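Long-range contacts in transcription factor SKN7 (PDB 5D5W), which probably regulates gene expression in response to osmotic and oxidative stress, binding heat-shock-element DNA through the HSF-type domain that makes up this chain: residues 2-7 with 57-62; 6-11 with 88-93; 30-35 with 50-55. All coordinates share one frame; numbering follows the deposited sequence.

In the fold
All three contacts serve the hydrophobic core of one winged helix-turn-helix domain, and they meet there: L8 touches L59 of contact 1 as well as F30 and F55 of contact 3, and L59 also reaches F30. Contacts 1 and 2 share helix 3-12, which packs on helix 52-61 in the first and on the loop 88-93 in the second; contact 3 sets strand 30-33 against the first turn of helix 52-61. Contacts 1 and 3 are mainly apolar between the protein segments, yet both carry phosphate-binding side chains on or just after the DNA-facing helix. Contact 2 lies away from DNA, joins its segments partly through a tyrosine hydroxyl, and ends in an exposed margin.

Contact 1 of 3, residues 2-7 with 57-62; sequences SDFVRK and RQLNKY. With nucleotides of chain A; nucleotides of chain C.
The recognition helix of the winged helix-turn-helix, 52-61, is backed here by the first helix of the domain, with F4 inserted against Q58, L59 and Y62. F4 has CG anti to the backbone N (chi1 176°), which directs the ring across to helix 52-61. Q58 CB lies over one face of this ring, 3.3 Å from F4 CE1, while L59 CD2 meets its edge 3.7 Å from F4 CZ. The rings of F4 and Y62 are near parallel, at 26°, but slid so far apart (centroids 5.4 Å) that they hardly overlap; instead F4 CB sits over the rim of the Y62 face. V5 CG2 adds an oblique contact to Y62 CD1 at 4.1 Å. The packed tyrosine thereby presents its hydroxyl to DNA: Y62 OH donates to OP2 of DG2 of chain A, which lies in the ring plane, at a very short 2.5 Å whose exact value is doubtful. N60 ND2 grips another backbone phosphate, donating to OP2 of DT6 of chain C at 3.1 Å and nearly straight (165°), and also bonds to F64 O. On the base side, R57 lays a guanidinium face over DA7 of chain C, and its NE bonds to a guanine O6, a contact to a base edge consistent with sequence reading by this helix. D3 forms salt bridges with K7 and, through a weak bond, with R6 along helix 3-12. Behind the interface, V5 rests on F90, L98 and I101, and L59 continues inward to L8 of helix 3-12 and F30 of strand 30-33.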
loop_
_atom_site.group_PDB
_atom_site.type_symbol
_atom_site.label_atom_id
_atom_site.label_comp_id
_atom_site.label_asym_id
_atom_site.label_seq_id
_atom_site.Cartn_x
_atom_site.Cartn_y
_atom_site.Cartn_z
ATOM N N SER B 2 -25.307 0.081 4.523
ATOM C CA SER B 2 -24.002 0.661 4.076
ATOM C C SER B 2 -23.362 -0.215 3.003
ATOM O O SER B 2 -23.101 -1.392 3.236
ATOM C CB SER B 2 -23.043 0.813 5.261
ATOM O OG SER B 2 -23.639 1.556 6.314
ATOM N N ASP B 3 -23.102 0.371 1.837
ATOM C CA ASP B 3 -22.628 -0.382 0.668
ATOM C C ASP B 3 -21.284 -1.065 0.922
ATOM O O ASP B 3 -21.099 -2.245 0.599
ATOM C CB ASP B 3 -22.525 0.554 -0.543
ATOM C CG ASP B 3 -22.414 -0.193 -1.859
ATOM O OD1 ASP B 3 -21.406 -0.908 -2.051
ATOM O OD2 ASP B 3 -23.327 -0.052 -2.706
ATOM N N PHE B 4 -20.356 -0.306 1.501
ATOM C CA PHE B 4 -19.002 -0.783 1.802
ATOM C C PHE B 4 -19.029 -1.962 2.753
ATOM O O PHE B 4 -18.350 -2.961 2.531
ATOM C CB PHE B 4 -18.164 0.352 2.416
ATOM C CG PHE B 4 -16.775 -0.059 2.840
ATOM C CD1 PHE B 4 -15.763 -0.210 1.904
ATOM C CD2 PHE B 4 -16.475 -0.258 4.177
ATOM C CE1 PHE B 4 -14.486 -0.581 2.289
ATOM C CE2 PHE B 4 -15.204 -0.631 4.569
ATOM C CZ PHE B 4 -14.207 -0.789 3.621
ATOM N N VAL B 5 -19.816 -1.838 3.813
ATOM C CA VAL B 5 -19.815 -2.838 4.869
ATOM C C VAL B 5 -20.393 -4.146 4.326
ATOM O O VAL B 5 -19.895 -5.230 4.637
ATOM C CB VAL B 5 -20.596 -2.355 6.115
ATOM C CG1 VAL B 5 -20.525 -3.398 7.222
ATOM C CG2 VAL B 5 -20.051 -1.017 6.608
ATOM N N ARG B 6 -21.440 -4.021 3.509
ATOM C CA ARG B 6 -22.066 -5.163 2.845
ATOM C C ARG B 6 -21.048 -5.903 1.995
ATOM O O ARG B 6 -20.904 -7.117 2.111
ATOM C CB ARG B 6 -23.246 -4.699 1.974
ATOM C CG ARG B 6 -23.660 -5.671 0.867
ATOM C CD ARG B 6 -25.055 -5.370 0.332
ATOM N NE ARG B 6 -25.283 -3.940 0.086
ATOM C CZ ARG B 6 -24.937 -3.278 -1.021
ATOM N NH1 ARG B 6 -24.323 -3.896 -2.030
ATOM N NH2 ARG B 6 -25.208 -1.976 -1.122
ATOM N N LYS B 7 -20.352 -5.159 1.142
ATOM C CA LYS B 7 -19.334 -5.734 0.267
ATOM C C LYS B 7 -18.167 -6.330 1.049
ATOM O O LYS B 7 -17.589 -7.337 0.644
ATOM C CB LYS B 7 -18.817 -4.683 -0.712
ATOM C CG LYS B 7 -19.833 -4.313 -1.784
ATOM C CD LYS B 7 -19.170 -4.069 -3.136
ATOM C CE LYS B 7 -19.138 -2.599 -3.530
ATOM N NZ LYS B 7 -20.328 -2.254 -4.358
ATOM N N ARG B 57 -8.262 3.282 3.619
ATOM C CA ARG B 57 -8.929 4.557 3.884
ATOM C C ARG B 57 -10.399 4.367 4.199
ATOM O O ARG B 57 -10.903 4.952 5.139
ATOM C CB ARG B 57 -8.808 5.502 2.695
ATOM C CG ARG B 57 -9.424 6.881 2.929
ATOM C CD ARG B 57 -8.495 7.799 3.707
ATOM N NE ARG B 57 -9.167 9.008 4.191
ATOM C CZ ARG B 57 -9.953 9.063 5.269
ATOM N NH1 ARG B 57 -10.195 7.980 5.996
ATOM N NH2 ARG B 57 -10.510 10.216 5.627
ATOM N N GLN B 58 -11.086 3.559 3.400
ATOM C CA GLN B 58 -12.500 3.269 3.638
ATOM C C GLN B 58 -12.731 2.626 4.998
ATOM O O GLN B 58 -13.734 2.875 5.652
ATOM C CB GLN B 58 -13.050 2.334 2.551
ATOM C CG GLN B 58 -13.454 3.018 1.250
ATOM C CD GLN B 58 -14.755 3.797 1.382
ATOM O OE1 GLN B 58 -14.792 4.875 1.986
ATOM N NE2 GLN B 58 -15.826 3.256 0.820
ATOM N N LEU B 59 -11.814 1.768 5.411
ATOM C CA LEU B 59 -11.946 1.113 6.691
ATOM C C LEU B 59 -11.849 2.153 7.806
ATOM O O LEU B 59 -12.667 2.145 8.707
ATOM C CB LEU B 59 -10.898 -0.006 6.843
ATOM C CG LEU B 59 -11.079 -1.256 5.954
ATOM C CD1 LEU B 59 -9.792 -2.057 5.863
ATOM C CD2 LEU B 59 -12.202 -2.161 6.437
ATOM N N ASN B 60 -10.871 3.054 7.746
ATOM C CA ASN B 60 -10.781 4.153 8.732
ATOM C C ASN B 60 -11.936 5.162 8.635
ATOM O O ASN B 60 -12.295 5.800 9.618
ATOM C CB ASN B 60 -9.459 4.920 8.593
ATOM C CG ASN B 60 -8.270 4.151 9.117
ATOM O OD1 ASN B 60 -7.168 4.278 8.595
ATOM N ND2 ASN B 60 -8.480 3.358 10.162
ATOM N N LYS B 61 -12.507 5.304 7.448
ATOM C CA LYS B 61 -13.618 6.226 7.214
ATOM C C LYS B 61 -14.878 5.748 7.915
ATOM O O LYS B 61 -15.631 6.554 8.427
ATOM C CB LYS B 61 -13.887 6.369 5.709
ATOM C CG LYS B 61 -14.348 7.753 5.277
ATOM C CD LYS B 61 -14.440 7.853 3.757
ATOM C CE LYS B 61 -14.607 9.293 3.272
ATOM N NZ LYS B 61 -15.215 9.388 1.905
ATOM N N TYR B 62 -15.105 4.437 7.916
ATOM C CA TYR B 62 -16.256 3.826 8.585
ATOM C C TYR B 62 -15.932 3.280 9.990
ATOM O O TYR B 62 -16.654 2.432 10.525
ATOM C CB TYR B 62 -16.808 2.689 7.727
ATOM C CG TYR B 62 -17.632 3.127 6.546
ATOM C CD1 TYR B 62 -19.010 2.991 6.549
ATOM C CD2 TYR B 62 -17.033 3.663 5.425
ATOM C CE1 TYR B 62 -19.766 3.379 5.461
ATOM C CE2 TYR B 62 -17.782 4.049 4.334
ATOM C CZ TYR B 62 -19.143 3.901 4.362
ATOM O OH TYR B 62 -19.878 4.292 3.273
ATOM P P DG A 2 -19.290 4.728 0.098
ATOM O OP1 DG A 2 -19.805 3.334 0.036
ATOM O OP2 DG A 2 -18.668 5.253 1.343
ATOM O "O5'" DG A 2 -18.236 4.894 -1.083
ATOM C "C5'" DG A 2 -18.567 4.466 -2.414
ATOM C "C4'" DG A 2 -17.386 4.618 -3.345
ATOM O "O4'" DG A 2 -17.120 6.017 -3.608
ATOM C "C3'" DG A 2 -16.067 4.036 -2.843
ATOM O "O3'" DG A 2 -15.418 3.483 -3.993
ATOM C "C2'" DG A 2 -15.356 5.246 -2.264
ATOM C "C1'" DG A 2 -15.792 6.349 -3.216
ATOM N N9 DG A 2 -15.820 7.708 -2.681
ATOM C C8 DG A 2 -16.388 8.121 -1.500
ATOM N N7 DG A 2 -16.304 9.411 -1.315
ATOM C C5 DG A 2 -15.665 9.881 -2.454
ATOM C C6 DG A 2 -15.298 11.201 -2.824
ATOM O O6 DG A 2 -15.479 12.256 -2.199
ATOM N N1 DG A 2 -14.652 11.228 -4.055
ATOM C C2 DG A 2 -14.396 10.126 -4.837
ATOM N N2 DG A 2 -13.765 10.356 -5.999
ATOM N N3 DG A 2 -14.747 8.892 -4.510
ATOM C C4 DG A 2 -15.371 8.844 -3.313
ATOM P P DA C 7 -9.793 8.483 12.037
ATOM O OP1 DA C 7 -10.689 8.856 13.163
ATOM O OP2 DA C 7 -10.237 7.446 11.069
ATOM O "O5'" DA C 7 -9.409 9.802 11.233
ATOM C "C5'" DA C 7 -8.564 10.792 11.853
ATOM C "C4'" DA C 7 -8.320 11.950 10.916
ATOM O "O4'" DA C 7 -7.353 11.561 9.913
ATOM C "C3'" DA C 7 -9.550 12.417 10.144
ATOM O "O3'" DA C 7 -9.472 13.841 10.024
ATOM C "C2'" DA C 7 -9.387 11.728 8.803
ATOM C "C1'" DA C 7 -7.888 11.817 8.627
ATOM N N9 DA C 7 -7.294 10.866 7.686
ATOM C C8 DA C 7 -7.501 9.512 7.590
ATOM N N7 DA C 7 -6.821 8.939 6.626
ATOM C C5 DA C 7 -6.117 9.986 6.048
ATOM C C6 DA C 7 -5.219 10.041 4.968
ATOM N N6 DA C 7 -4.850 8.973 4.257
ATOM N N1 DA C 7 -4.690 11.242 4.650
ATOM C C2 DA C 7 -5.054 12.313 5.370
ATOM N N3 DA C 7 -5.902 12.390 6.393
ATOM C C4 DA C 7 -6.402 11.180 6.688
ATOM P P DT C 6 -5.971 3.021 12.922
ATOM O OP1 DT C 6 -6.795 2.755 14.128
ATOM O OP2 DT C 6 -6.119 2.161 11.721
ATOM O "O5'" DT C 6 -6.210 4.534 12.498
ATOM C "C5'" DT C 6 -6.009 5.571 13.461
ATOM C "C4'" DT C 6 -6.251 6.913 12.817
ATOM O "O4'" DT C 6 -5.203 7.151 11.860
ATOM C "C3'" DT C 6 -7.570 7.039 12.048
ATOM O "O3'" DT C 6 -8.383 8.039 12.672
ATOM C "C2'" DT C 6 -7.145 7.415 10.635
ATOM C "C1'" DT C 6 -5.739 7.936 10.828
ATOM N N1 DT C 6 -4.860 7.800 9.664
ATOM C C2 DT C 6 -4.279 8.932 9.142
ATOM O O2 DT C 6 -4.469 10.047 9.594
ATOM N N3 DT C 6 -3.467 8.710 8.062
ATOM C C4 DT C 6 -3.183 7.497 7.466
ATOM O O4 DT C 6 -2.431 7.454 6.499
ATOM C C5 DT C 6 -3.820 6.350 8.068
ATOM C C7 DT C 6 -3.565 4.992 7.494
ATOM C C6 DT C 6 -4.612 6.555 9.126
#

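Contact 2 of 3, residues 6-11 with 88-93; sequences RKLYKM and PEFRAD
L8 and Y9, neighbours on helix 3-12, receive the ring of F90 on two different sides, and this is the close-packed part of the contact. L8 CD2 stands over one face of the F90 ring in a CH-pi contact, 4.0 Å from the centroid and 27° off the normal. L8 CG comes closer still to the rim, 3.5 Å from F90 CZ. F90 CE1 lies in the plane of the Y9 ring at its edge, 3.9 Å from Y9 CD1, and the edge of F90 in turn faces Y9 N. With chi1 at -166° the Y9 ring points away from its own N and runs past F90 to the main chain beyond, where OH donates to A92 O. That bond measures 2.4 Å between Y9 OH and A92 O, too short to be taken literally. In the winged helix fold the F90 packing joins the loop after strand 82-86 to helix 3-12, with W23 of strand 21-23 meeting both aromatic rings. The outer margin is looser. R91 O only approaches Y9 CE1 at the ring edge, and the CB atoms of R91 and A92 point away from the helix. The exposed R91 folds back within its own segment: NE donates to P88 O at 3.0 Å, the carbonyl oxygen sitting 28° out of the guanidinium plane.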
loop_
_atom_site.group_PDB
_atom_site.type_symbol
_atom_site.label_atom_id
_atom_site.label_comp_id
_atom_site.label_asym_id
_atom_site.label_seq_id
_atom_site.Cartn_x
_atom_site.Cartn_y
_atom_site.Cartn_z
ATOM N N ARG B 6 -21.440 -4.021 3.509
ATOM C CA ARG B 6 -22.066 -5.163 2.845
ATOM C C ARG B 6 -21.048 -5.903 1.995
ATOM O O ARG B 6 -20.904 -7.117 2.111
ATOM C CB ARG B 6 -23.246 -4.699 1.974
ATOM C CG ARG B 6 -23.660 -5.671 0.867
ATOM C CD ARG B 6 -25.055 -5.370 0.332
ATOM N NE ARG B 6 -25.283 -3.940 0.086
ATOM C CZ ARG B 6 -24.937 -3.278 -1.021
ATOM N NH1 ARG B 6 -24.323 -3.896 -2.030
ATOM N NH2 ARG B 6 -25.208 -1.976 -1.122
ATOM N N LYS B 7 -20.352 -5.159 1.142
ATOM C CA LYS B 7 -19.334 -5.734 0.267
ATOM C C LYS B 7 -18.167 -6.330 1.049
ATOM O O LYS B 7 -17.589 -7.337 0.644
ATOM C CB LYS B 7 -18.817 -4.683 -0.712
ATOM C CG LYS B 7 -19.833 -4.313 -1.784
ATOM C CD LYS B 7 -19.170 -4.069 -3.136
ATOM C CE LYS B 7 -19.138 -2.599 -3.530
ATOM N NZ LYS B 7 -20.328 -2.254 -4.358
ATOM N N LEU B 8 -17.826 -5.704 2.166
ATOM C CA LEU B 8 -16.783 -6.212 3.038
ATOM C C LEU B 8 -17.223 -7.556 3.602
ATOM O O LEU B 8 -16.524 -8.548 3.468
ATOM C CB LEU B 8 -16.528 -5.216 4.165
ATOM C CG LEU B 8 -15.377 -5.493 5.120
ATOM C CD1 LEU B 8 -14.060 -5.502 4.368
ATOM C CD2 LEU B 8 -15.362 -4.438 6.212
ATOM N N TYR B 9 -18.409 -7.581 4.204
ATOM C CA TYR B 9 -18.952 -8.803 4.796
ATOM C C TYR B 9 -19.042 -9.954 3.793
ATOM O O TYR B 9 -18.683 -11.082 4.118
ATOM C CB TYR B 9 -20.340 -8.548 5.389
ATOM C CG TYR B 9 -20.808 -9.657 6.304
ATOM C CD1 TYR B 9 -20.603 -9.580 7.679
ATOM C CD2 TYR B 9 -21.445 -10.796 5.794
ATOM C CE1 TYR B 9 -21.026 -10.597 8.522
ATOM C CE2 TYR B 9 -21.869 -11.819 6.631
ATOM C CZ TYR B 9 -21.657 -11.719 7.993
ATOM O OH TYR B 9 -22.084 -12.730 8.833
ATOM N N LYS B 10 -19.535 -9.655 2.591
ATOM C CA LYS B 10 -19.736 -10.658 1.537
ATOM C C LYS B 10 -18.409 -11.221 1.027
ATOM O O LYS B 10 -18.309 -12.400 0.680
ATOM C CB LYS B 10 -20.538 -10.056 0.373
ATOM C CG LYS B 10 -21.219 -11.093 -0.513
ATOM C CD LYS B 10 -22.431 -10.539 -1.259
ATOM C CE LYS B 10 -22.040 -9.713 -2.477
ATOM N NZ LYS B 10 -23.226 -9.316 -3.298
ATOM N N MET B 11 -17.398 -10.362 0.993
ATOM C CA MET B 11 -16.032 -10.748 0.654
ATOM C C MET B 11 -15.539 -11.803 1.646
ATOM O O MET B 11 -14.890 -12.781 1.277
ATOM C CB MET B 11 -15.137 -9.503 0.734
ATOM C CG MET B 11 -13.895 -9.492 -0.134
ATOM S SD MET B 11 -12.997 -7.954 0.155
ATOM C CE MET B 11 -12.437 -8.235 1.829
ATOM N N PRO B 88 -16.190 -2.840 16.448
ATOM C CA PRO B 88 -16.929 -3.546 17.503
ATOM C C PRO B 88 -18.230 -4.216 17.043
ATOM O O PRO B 88 -18.624 -5.237 17.603
ATOM C CB PRO B 88 -17.247 -2.434 18.509
ATOM C CG PRO B 88 -16.188 -1.410 18.297
ATOM C CD PRO B 88 -15.873 -1.450 16.835
ATOM N N GLU B 89 -18.868 -3.640 16.030
ATOM C CA GLU B 89 -20.169 -4.080 15.536
ATOM C C GLU B 89 -20.107 -4.901 14.234
ATOM O O GLU B 89 -21.145 -5.349 13.737
ATOM C CB GLU B 89 -21.046 -2.847 15.314
ATOM C CG GLU B 89 -21.148 -1.928 16.530
ATOM C CD GLU B 89 -22.105 -2.449 17.592
ATOM O OE1 GLU B 89 -23.333 -2.335 17.381
ATOM O OE2 GLU B 89 -21.640 -2.963 18.638
ATOM N N PHE B 90 -18.906 -5.075 13.680
ATOM C CA PHE B 90 -18.675 -5.917 12.490
ATOM C C PHE B 90 -18.130 -7.251 12.979
ATOM O O PHE B 90 -16.954 -7.353 13.331
ATOM C CB PHE B 90 -17.666 -5.237 11.548
ATOM C CG PHE B 90 -17.458 -5.939 10.222
ATOM C CD1 PHE B 90 -18.411 -5.856 9.214
ATOM C CD2 PHE B 90 -16.284 -6.630 9.961
ATOM C CE1 PHE B 90 -18.211 -6.476 7.987
ATOM C CE2 PHE B 90 -16.082 -7.245 8.736
ATOM C CZ PHE B 90 -17.046 -7.168 7.749
ATOM N N ARG B 91 -18.998 -8.259 13.037
ATOM C CA ARG B 91 -18.604 -9.600 13.470
ATOM C C ARG B 91 -19.250 -10.647 12.595
ATOM O O ARG B 91 -20.240 -10.377 11.922
ATOM C CB ARG B 91 -19.023 -9.862 14.907
ATOM C CG ARG B 91 -18.789 -8.714 15.859
ATOM C CD ARG B 91 -18.769 -9.233 17.278
ATOM N NE ARG B 91 -18.970 -8.166 18.249
ATOM C CZ ARG B 91 -18.688 -8.266 19.548
ATOM N NH1 ARG B 91 -18.176 -9.390 20.052
ATOM N NH2 ARG B 91 -18.916 -7.228 20.351
ATOM N N ALA B 92 -18.696 -11.853 12.639
ATOM C CA ALA B 92 -19.126 -12.946 11.763
ATOM C C ALA B 92 -20.600 -13.343 11.944
ATOM O O ALA B 92 -21.297 -13.622 10.964
ATOM C CB ALA B 92 -18.221 -14.154 11.966
ATOM N N ASP B 93 -21.061 -13.358 13.195
ATOM C CA ASP B 93 -22.447 -13.727 13.533
ATOM C C ASP B 93 -23.406 -12.520 13.553
ATOM O O ASP B 93 -24.564 -12.639 13.151
ATOM C CB ASP B 93 -22.492 -14.459 14.879
ATOM C CG ASP B 93 -21.545 -13.860 15.905
ATOM O OD1 ASP B 93 -22.019 -13.146 16.818
ATOM O OD2 ASP B 93 -20.317 -14.088 15.777
#

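Contact 3 of 3, residues 30-35 with 50-55. With nucleotides of chain A.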
loop_
_atom_site.group_PDB
_atom_site.type_symbol
_atom_site.label_atom_id
_atom_site.label_comp_id
_atom_site.label_asym_id
_atom_site.label_seq_id
_atom_site.Cartn_x
_atom_site.Cartn_y
_atom_site.Cartn_z
ATOM N N PHE B 30 -11.299 -9.201 11.193
ATOM C CA PHE B 30 -10.918 -9.902 9.964
ATOM C C PHE B 30 -9.463 -9.620 9.600
ATOM O O PHE B 30 -8.865 -8.649 10.068
ATOM C CB PHE B 30 -11.862 -9.565 8.797
ATOM C CG PHE B 30 -11.595 -8.240 8.149
ATOM C CD1 PHE B 30 -10.814 -8.151 7.001
ATOM C CD2 PHE B 30 -12.129 -7.082 8.683
ATOM C CE1 PHE B 30 -10.551 -6.922 6.412
ATOM C CE2 PHE B 30 -11.882 -5.858 8.093
ATOM C CZ PHE B 30 -11.094 -5.774 6.959
ATOM N N VAL B 31 -8.908 -10.502 8.775
ATOM C CA VAL B 31 -7.506 -10.460 8.393
ATOM C C VAL B 31 -7.389 -10.429 6.883
ATOM O O VAL B 31 -8.053 -11.206 6.208
ATOM C CB VAL B 31 -6.766 -11.716 8.883
ATOM C CG1 VAL B 31 -5.268 -11.572 8.661
ATOM C CG2 VAL B 31 -7.068 -11.975 10.350
ATOM N N VAL B 32 -6.554 -9.526 6.368
ATOM C CA VAL B 32 -6.160 -9.509 4.954
ATOM C C VAL B 32 -4.662 -9.792 4.882
ATOM O O VAL B 32 -3.876 -9.189 5.609
ATOM C CB VAL B 32 -6.470 -8.160 4.271
ATOM C CG1 VAL B 32 -5.931 -8.144 2.848
ATOM C CG2 VAL B 32 -7.966 -7.891 4.263
ATOM N N LEU B 33 -4.275 -10.701 3.994
ATOM C CA LEU B 33 -2.935 -11.289 4.007
ATOM C C LEU B 33 -2.613 -11.799 2.613
ATOM O O LEU B 33 -3.468 -12.400 1.979
ATOM C CB LEU B 33 -2.898 -12.441 5.021
ATOM C CG LEU B 33 -1.729 -13.429 4.999
ATOM C CD1 LEU B 33 -0.401 -12.694 5.137
ATOM C CD2 LEU B 33 -1.895 -14.477 6.097
ATOM N N GLU B 34 -1.391 -11.558 2.139
ATOM C CA GLU B 34 -0.991 -11.885 0.758
ATOM C C GLU B 34 -1.523 -10.773 -0.141
ATOM O O GLU B 34 -2.396 -10.983 -0.994
ATOM C CB GLU B 34 -1.482 -13.280 0.312
ATOM C CG GLU B 34 -0.781 -13.857 -0.917
ATOM C CD GLU B 34 -1.263 -15.262 -1.267
ATOM O OE1 GLU B 34 -1.742 -15.468 -2.406
ATOM O OE2 GLU B 34 -1.171 -16.163 -0.401
ATOM N N ASN B 35 -0.974 -9.581 0.078
ATOM C CA ASN B 35 -1.395 -8.377 -0.621
ATOM C C ASN B 35 -1.333 -8.498 -2.145
ATOM O O ASN B 35 -2.097 -7.852 -2.853
ATOM C CB ASN B 35 -0.575 -7.181 -0.132
ATOM C CG ASN B 35 -1.019 -6.689 1.237
ATOM O OD1 ASN B 35 -0.746 -5.549 1.607
ATOM N ND2 ASN B 35 -1.710 -7.541 1.991
ATOM N N SER B 50 -7.759 -1.179 -7.426
ATOM C CA SER B 50 -6.913 -2.318 -7.042
ATOM C C SER B 50 -5.745 -1.774 -6.239
ATOM O O SER B 50 -4.576 -2.119 -6.456
ATOM C CB SER B 50 -6.419 -3.073 -8.281
ATOM O OG SER B 50 -5.367 -2.382 -8.931
ATOM N N ASN B 51 -6.108 -0.926 -5.288
ATOM C CA ASN B 51 -5.195 -0.047 -4.573
ATOM C C ASN B 51 -5.497 -0.279 -3.099
ATOM O O ASN B 51 -6.615 -0.034 -2.636
ATOM C CB ASN B 51 -5.462 1.408 -5.008
ATOM C CG ASN B 51 -4.481 2.404 -4.420
ATOM O OD1 ASN B 51 -3.853 2.167 -3.381
ATOM N ND2 ASN B 51 -4.360 3.546 -5.081
ATOM N N PHE B 52 -4.523 -0.796 -2.368
ATOM C CA PHE B 52 -4.768 -1.247 -1.005
ATOM C C PHE B 52 -5.020 -0.065 -0.087
ATOM O O PHE B 52 -5.851 -0.141 0.803
ATOM C CB PHE B 52 -3.582 -2.053 -0.499
ATOM C CG PHE B 52 -3.862 -2.801 0.763
ATOM C CD1 PHE B 52 -4.630 -3.952 0.742
ATOM C CD2 PHE B 52 -3.349 -2.356 1.977
ATOM C CE1 PHE B 52 -4.889 -4.643 1.919
ATOM C CE2 PHE B 52 -3.611 -3.038 3.148
ATOM C CZ PHE B 52 -4.376 -4.188 3.121
ATOM N N ALA B 53 -4.302 1.029 -0.327
ATOM C CA ALA B 53 -4.403 2.227 0.490
ATOM C C ALA B 53 -5.811 2.807 0.503
ATOM O O ALA B 53 -6.253 3.330 1.524
ATOM C CB ALA B 53 -3.411 3.266 0.004
ATOM N N SER B 54 -6.511 2.697 -0.625
ATOM C CA SER B 54 -7.906 3.131 -0.726
ATOM C C SER B 54 -8.852 2.207 0.038
ATOM O O SER B 54 -9.882 2.652 0.565
ATOM C CB SER B 54 -8.318 3.225 -2.188
ATOM O OG SER B 54 -7.475 4.134 -2.868
ATOM N N PHE B 55 -8.506 0.923 0.106
ATOM C CA PHE B 55 -9.247 -0.023 0.937
ATOM C C PHE B 55 -9.061 0.328 2.396
ATOM O O PHE B 55 -10.005 0.332 3.168
ATOM C CB PHE B 55 -8.745 -1.447 0.689
ATOM C CG PHE B 55 -9.432 -2.496 1.523
ATOM C CD1 PHE B 55 -10.760 -2.794 1.320
ATOM C CD2 PHE B 55 -8.737 -3.180 2.499
ATOM C CE1 PHE B 55 -11.398 -3.757 2.080
ATOM C CE2 PHE B 55 -9.359 -4.153 3.259
ATOM C CZ PHE B 55 -10.698 -4.439 3.047
ATOM P P DT A 4 -8.213 4.645 -6.619
ATOM O OP1 DT A 4 -7.786 4.168 -7.956
ATOM O OP2 DT A 4 -8.002 3.801 -5.413
ATOM O "O5'" DT A 4 -7.521 6.060 -6.369
ATOM C "C5'" DT A 4 -7.756 7.163 -7.263
ATOM C "C4'" DT A 4 -7.057 8.401 -6.752
ATOM O "O4'" DT A 4 -7.767 8.956 -5.617
ATOM C "C3'" DT A 4 -5.623 8.162 -6.280
ATOM O "O3'" DT A 4 -4.773 9.113 -6.921
ATOM C "C2'" DT A 4 -5.683 8.369 -4.776
ATOM C "C1'" DT A 4 -6.829 9.353 -4.638
ATOM N N1 DT A 4 -7.518 9.378 -3.330
ATOM C C2 DT A 4 -7.856 10.601 -2.797
ATOM O O2 DT A 4 -7.600 11.663 -3.344
ATOM N N3 DT A 4 -8.496 10.538 -1.586
ATOM C C4 DT A 4 -8.840 9.401 -0.881
ATOM O O4 DT A 4 -9.436 9.501 0.187
ATOM C C5 DT A 4 -8.462 8.156 -1.501
ATOM C C7 DT A 4 -8.772 6.876 -0.796
ATOM C C6 DT A 4 -7.832 8.205 -2.679
#
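F52 projects from the first turn of helix 52-61 toward V32 of strand 30-33 and N35 at the start of helix 35-46. Beyond CB, a chi1 of -167° turns CG away from the residue's own N and swings the ring out to the strand. Along one side, F52 CE1 has V32 CG1 at the ring's edge, 3.8 Å away. Over one face stands N35 OD1, centred on the ring and 4.1 Å from F52 CE2, with amide and ring planes 34° apart. The tip, CZ, is also close to this oxygen, whereas N35 ND2 is buried with no polar partner in the model. With the F52 ring gone, as in an alanine here, V32 CG1 and N35 OD1 would probably lose the surface they pack on, and W83 its edge-to-face mate. F55, one turn on, packs on the same strand: CE2 meets V32 CG2 at 4.1 Å, and CZ meets F30 CZ obliquely at 4.2 Å. On the DNA side of the helix, S54 OG donates to OP2 of DT4 of chain A at 2.6 Å. N51 is the N-cap, its OD1 taking a weak bond from A53 N at 3.3 Å. With F38 meeting F55 edge-to-face, helix 35-46, the recognition helix 52-61 and the sheet close around a core rich in phenylalanine, the arrangement of the winged helix-turn-helix in HSF-type DNA-binding domains.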